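Local coordinates for protein chitinase A (Cycas revoluta, PDB 4MNK) that binds N-acetylglucosamine oligomers in its cleft and probably hydrolyses chitin, as a class V plant chitinase of glycosyl hydrolase family 18, at residues K22-S25 with R26-T29; L38-P41 with T42-V45. One frame throughout, in Å; residues are numbered along the deposited sequence. Where two conformers were deposited one is given.

How the contacts relate
Contact 1 and contact 2 are tight local turns at the two ends of one barrel strand, 30-36, in the TIM barrel of this family 18 chitinase. Residues 22-29 shape the chain just before the strand begins, on the side away from the bound sugars; residues 38-45 fold the loop that follows it. The two do not touch: their centres are 31 Å apart and their nearest atoms about 20 Å. Phe-35, near the end of the strand that joins them, lines the glycan pocket. Neither turn belongs to that pocket: the side chain of Phe-28 stays about 13 Å from a bound N-acetylglucosamine and that of Leu-38 about 11 Å.

Contact 1. Residues K22-S25 with R26-T29; sequences KINS and RLFT
Asn-24 O accepts a nearly straight hydrogen bond from Leu-27 N at 3.1 Å, with the donor standing 40° above the plane of the carbonyl. The same oxygen lies at the edge of the Phe-28 ring, 3.3 Å from Phe-28 CD2, so one carbonyl both closes the turn and borders the ring. The side chain of Asn-24 fastens the turn a second time: with CG opposite the backbone N (chi1 -171°), its oxygen OD1 swings forward and takes Arg-26 N at 3.2 Å, which makes an Asx turn. The arginine then doubles back through a bend at chi3 and lays one face of its guanidinium over that oxygen. Asn-24 OD1 is only 3.0 Å from Arg-26 NE, yet the N-H groups do not aim at it, and no hydrogen bond results; the approach would still be electrostatically favourable. The amide and guanidinium planes are 63° apart. On the amide's other end, Asn-24 ND2 meets the methyl Leu-27 CD1 at 3.6 Å. This is how a short 3-10 turn starts in the connection between the parallel barrel strands 5-11 and 30-36, overlapping at Ser-25 with an inverse gamma turn centred on Asn-24, whose weak bond runs from Ser-25 N to Ile-23 O. Where the turn ends, Phe-28 N reaches Ser-25 O in a weak bond of 3.4 Å, and Asn-66 ND2 donates to that oxygen as well. The Phe-28 ring comes back under the turn, its edge near Ser-25 CA and its atom CE2 4.3 Å from Ile-23 CG2. Beyond these residues, Ile-23 packs on Phe-58 and Val-62 of helix 52-63, while Leu-27 and Phe-28 both rest on Pro-339 of helix 337-346.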
loop_
_atom_site.group_PDB
_atom_site.type_symbol
_atom_site.label_atom_id
_atom_site.label_comp_id
_atom_site.label_asym_id
_atom_site.label_seq_id
_atom_site.Cartn_x
_atom_site.Cartn_y
_atom_site.Cartn_z
ATOM N N LYS A 22 -15.373 -11.782 2.970
ATOM C CA LYS A 22 -15.877 -10.601 3.673
ATOM C C LYS A 22 -15.579 -9.284 2.955
ATOM O O LYS A 22 -16.158 -8.252 3.301
ATOM C CB LYS A 22 -15.332 -10.549 5.101
ATOM C CG LYS A 22 -15.964 -11.557 6.045
ATOM C CD LYS A 22 -15.596 -11.256 7.490
ATOM C CE LYS A 22 -16.422 -12.086 8.460
ATOM N NZ LYS A 22 -17.838 -11.637 8.516
ATOM N N ILE A 23 -14.684 -9.319 1.968
ATOM C CA ILE A 23 -14.337 -8.121 1.198
ATOM C C ILE A 23 -15.529 -7.683 0.357
ATOM O O ILE A 23 -16.107 -8.491 -0.372
ATOM C CB ILE A 23 -13.132 -8.367 0.256
ATOM C CG1 ILE A 23 -11.901 -8.829 1.046
ATOM C CG2 ILE A 23 -12.823 -7.106 -0.564
ATOM C CD1 ILE A 23 -10.789 -9.399 0.180
ATOM N N ASN A 24 -15.905 -6.411 0.455
ATOM C CA ASN A 24 -16.932 -5.890 -0.434
ATOM C C ASN A 24 -16.314 -5.534 -1.783
ATOM O O ASN A 24 -15.952 -4.374 -2.028
ATOM C CB ASN A 24 -17.677 -4.697 0.173
ATOM C CG ASN A 24 -18.882 -4.288 -0.656
ATOM O OD1 ASN A 24 -19.046 -4.731 -1.793
ATOM N ND2 ASN A 24 -19.730 -3.440 -0.091
ATOM N N SER A 25 -16.186 -6.527 -2.657
ATOM C CA SER A 25 -15.484 -6.326 -3.924
ATOM C C SER A 25 -16.238 -5.445 -4.926
ATOM O O SER A 25 -15.684 -5.090 -5.968
ATOM C CB SER A 25 -15.101 -7.665 -4.550
ATOM O OG SER A 25 -16.217 -8.530 -4.593
ATOM N N ARG A 26 -17.483 -5.084 -4.607
ATOM C CA ARG A 26 -18.241 -4.116 -5.407
ATOM C C ARG A 26 -17.591 -2.733 -5.391
ATOM O O ARG A 26 -17.820 -1.927 -6.288
ATOM C CB ARG A 26 -19.678 -3.995 -4.892
ATOM C CG ARG A 26 -20.533 -5.236 -5.078
ATOM C CD ARG A 26 -21.890 -5.089 -4.396
ATOM N NE ARG A 26 -21.792 -5.127 -2.937
ATOM C CZ ARG A 26 -21.859 -6.234 -2.199
ATOM N NH1 ARG A 26 -22.027 -7.419 -2.771
ATOM N NH2 ARG A 26 -21.758 -6.153 -0.880
ATOM N N LEU A 27 -16.781 -2.476 -4.366
ATOM C CA LEU A 27 -16.190 -1.159 -4.138
ATOM C C LEU A 27 -14.788 -1.029 -4.735
ATOM O O LEU A 27 -14.116 -0.011 -4.547
ATOM C CB LEU A 27 -16.180 -0.854 -2.634
ATOM C CG LEU A 27 -17.546 -0.955 -1.939
ATOM C CD1 LEU A 27 -17.413 -0.734 -0.443
ATOM C CD2 LEU A 27 -18.562 0.014 -2.538
ATOM N N PHE A 28 -14.360 -2.052 -5.471
ATOM C CA PHE A 28 -13.001 -2.119 -5.999
ATOM C C PHE A 28 -12.972 -2.521 -7.463
ATOM O O PHE A 28 -13.894 -3.171 -7.960
ATOM C CB PHE A 28 -12.162 -3.108 -5.183
ATOM C CG PHE A 28 -12.030 -2.730 -3.741
ATOM C CD1 PHE A 28 -11.060 -1.824 -3.337
ATOM C CD2 PHE A 28 -12.888 -3.267 -2.782
ATOM C CE1 PHE A 28 -10.940 -1.461 -2.001
ATOM C CE2 PHE A 28 -12.773 -2.906 -1.443
ATOM C CZ PHE A 28 -11.798 -2.002 -1.053
ATOM N N THR A 29 -11.900 -2.124 -8.144
ATOM C CA THR A 29 -11.596 -2.617 -9.484
ATOM C C THR A 29 -10.487 -3.671 -9.426
ATOM O O THR A 29 -10.424 -4.555 -10.279
ATOM C CB THR A 29 -11.152 -1.478 -10.426
ATOM O OG1 THR A 29 -9.976 -0.854 -9.902
ATOM C CG2 THR A 29 -12.254 -0.432 -10.581
#

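Contact 2. Residues L38-P41 with T42-V45; sequences LNAP and TFEV
Phe-43 turns its ring back beneath Ala-40, three residues earlier in the chain. Its CB stands near Leu-38 O, and with CG anti to the carbonyl carbon (chi1 -66°) the ring runs along one side of the loop, past Leu-38 and Ala-40. One flank begins at Phe-43 CD1, 3.3 Å from Pro-41 O; the other begins at Phe-43 CD2, which packs on Leu-38 CB at 4.0 Å. Farther out, Phe-43 CE2 and CZ meet the methyl of Ala-40, with CZ 3.7 Å from Ala-40 CB. Ala-40 CA sits over the centre of one face, 4.0 Å from the centroid of the Phe-43 ring and 11° off its normal, a CH-pi contact. The backbone reinforces this fold: Phe-43 N donates to Asn-39 O at 2.8 Å, closing an alpha-turn that includes the cis peptide before Pro-41, and Phe-43 CA directs its hydrogen at Leu-38 O. Asn-39 O is gripped twice, since a water that also accepts from Thr-42 N donates to it at 2.9 Å. Across the open end, Asn-39 ND2 reaches Glu-44 O at 3.0 Å in a straight bond (166°), the acceptor lying in the amide plane, which fixes the rotation of that amide. Cutting Phe-43 back to an alanine removes the ring, which is likely to leave Ala-40 CA and Leu-38 CB without their aromatic partner and to open a gap between the loop and Leu-89. The whole loop leads from strand 30-36 towards helix 52-63. Phe-43 rests on Leu-89 of helix 80-90 and Ala-95 of helix 93-110, Arg-98 of the latter holds the carbonyl oxygens of Pro-41 and Thr-42, and Leu-38 and Val-45 both lie against Ile-75 of strand 70-77.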
loop_
_atom_site.group_PDB
_atom_site.type_symbol
_atom_site.label_atom_id
_atom_site.label_comp_id
_atom_site.label_asym_id
_atom_site.label_seq_id
_atom_site.Cartn_x
_atom_site.Cartn_y
_atom_site.Cartn_z
ATOM N N LEU A 38 9.616 -14.357 -1.164
ATOM C CA LEU A 38 10.724 -14.464 -2.114
ATOM C C LEU A 38 11.376 -15.841 -2.110
ATOM O O LEU A 38 11.870 -16.293 -3.141
ATOM C CB LEU A 38 11.767 -13.373 -1.853
ATOM C CG LEU A 38 11.464 -11.993 -2.452
ATOM C CD1 LEU A 38 10.352 -11.266 -1.702
ATOM C CD2 LEU A 38 12.717 -11.135 -2.492
ATOM N N ASN A 39 11.364 -16.501 -0.951
ATOM C CA ASN A 39 11.889 -17.863 -0.811
ATOM C C ASN A 39 13.368 -17.979 -1.208
ATOM O O ASN A 39 13.740 -18.778 -2.074
ATOM C CB ASN A 39 11.006 -18.860 -1.587
ATOM C CG ASN A 39 11.382 -20.315 -1.340
ATOM O OD1 ASN A 39 11.928 -20.667 -0.292
ATOM N ND2 ASN A 39 11.086 -21.169 -2.312
ATOM N N ALA A 40 14.204 -17.156 -0.574
ATOM C CA ALA A 40 15.656 -17.299 -0.666
ATOM C C ALA A 40 16.059 -18.669 -0.109
ATOM O O ALA A 40 15.402 -19.167 0.807
ATOM C CB ALA A 40 16.340 -16.188 0.114
ATOM N N PRO A 41 17.137 -19.284 -0.645
ATOM C CA PRO A 41 18.057 -18.801 -1.679
ATOM C C PRO A 41 17.695 -19.164 -3.126
ATOM O O PRO A 41 18.320 -18.648 -4.054
ATOM C CB PRO A 41 19.375 -19.476 -1.293
ATOM C CG PRO A 41 18.950 -20.781 -0.718
ATOM C CD PRO A 41 17.613 -20.551 -0.056
ATOM N N THR A 42 16.710 -20.040 -3.326
ATOM C CA THR A 42 16.336 -20.449 -4.684
ATOM C C THR A 42 15.566 -19.352 -5.411
ATOM O O THR A 42 15.601 -19.272 -6.641
ATOM C CB THR A 42 15.488 -21.744 -4.715
ATOM O OG1 THR A 42 14.215 -21.509 -4.096
ATOM C CG2 THR A 42 16.205 -22.900 -4.020
ATOM N N PHE A 43 14.870 -18.515 -4.639
ATOM C CA PHE A 43 13.996 -17.467 -5.180
ATOM C C PHE A 43 12.938 -18.019 -6.128
ATOM O O PHE A 43 12.541 -17.372 -7.103
ATOM C CB PHE A 43 14.805 -16.313 -5.792
ATOM C CG PHE A 43 15.606 -15.554 -4.779
ATOM C CD1 PHE A 43 16.979 -15.750 -4.664
ATOM C CD2 PHE A 43 14.979 -14.665 -3.911
ATOM C CE1 PHE A 43 17.717 -15.057 -3.710
ATOM C CE2 PHE A 43 15.705 -13.970 -2.956
ATOM C CZ PHE A 43 17.079 -14.164 -2.855
ATOM N N GLU A 44 12.493 -19.235 -5.821
ATOM C CA GLU A 44 11.297 -19.797 -6.421
ATOM C C GLU A 44 10.129 -19.235 -5.621
ATOM O O GLU A 44 9.752 -19.766 -4.570
ATOM C CB GLU A 44 11.328 -21.330 -6.392
ATOM C CG GLU A 44 12.575 -21.963 -7.026
ATOM C CD GLU A 44 12.655 -21.799 -8.535
ATOM O OE1 GLU A 44 11.600 -21.650 -9.189
ATOM O OE2 GLU A 44 13.784 -21.836 -9.071
ATOM N N VAL A 45 9.594 -18.124 -6.118
ATOM C CA VAL A 45 8.552 -17.360 -5.434
ATOM C C VAL A 45 7.319 -18.229 -5.187
ATOM O O VAL A 45 6.934 -19.030 -6.037
ATOM C CB VAL A 45 8.199 -16.080 -6.234
ATOM C CG1 VAL A 45 7.060 -15.303 -5.585
ATOM C CG2 VAL A 45 9.421 -15.194 -6.354
HETATM O O HOH W 1 14.717 -21.451 -1.424
#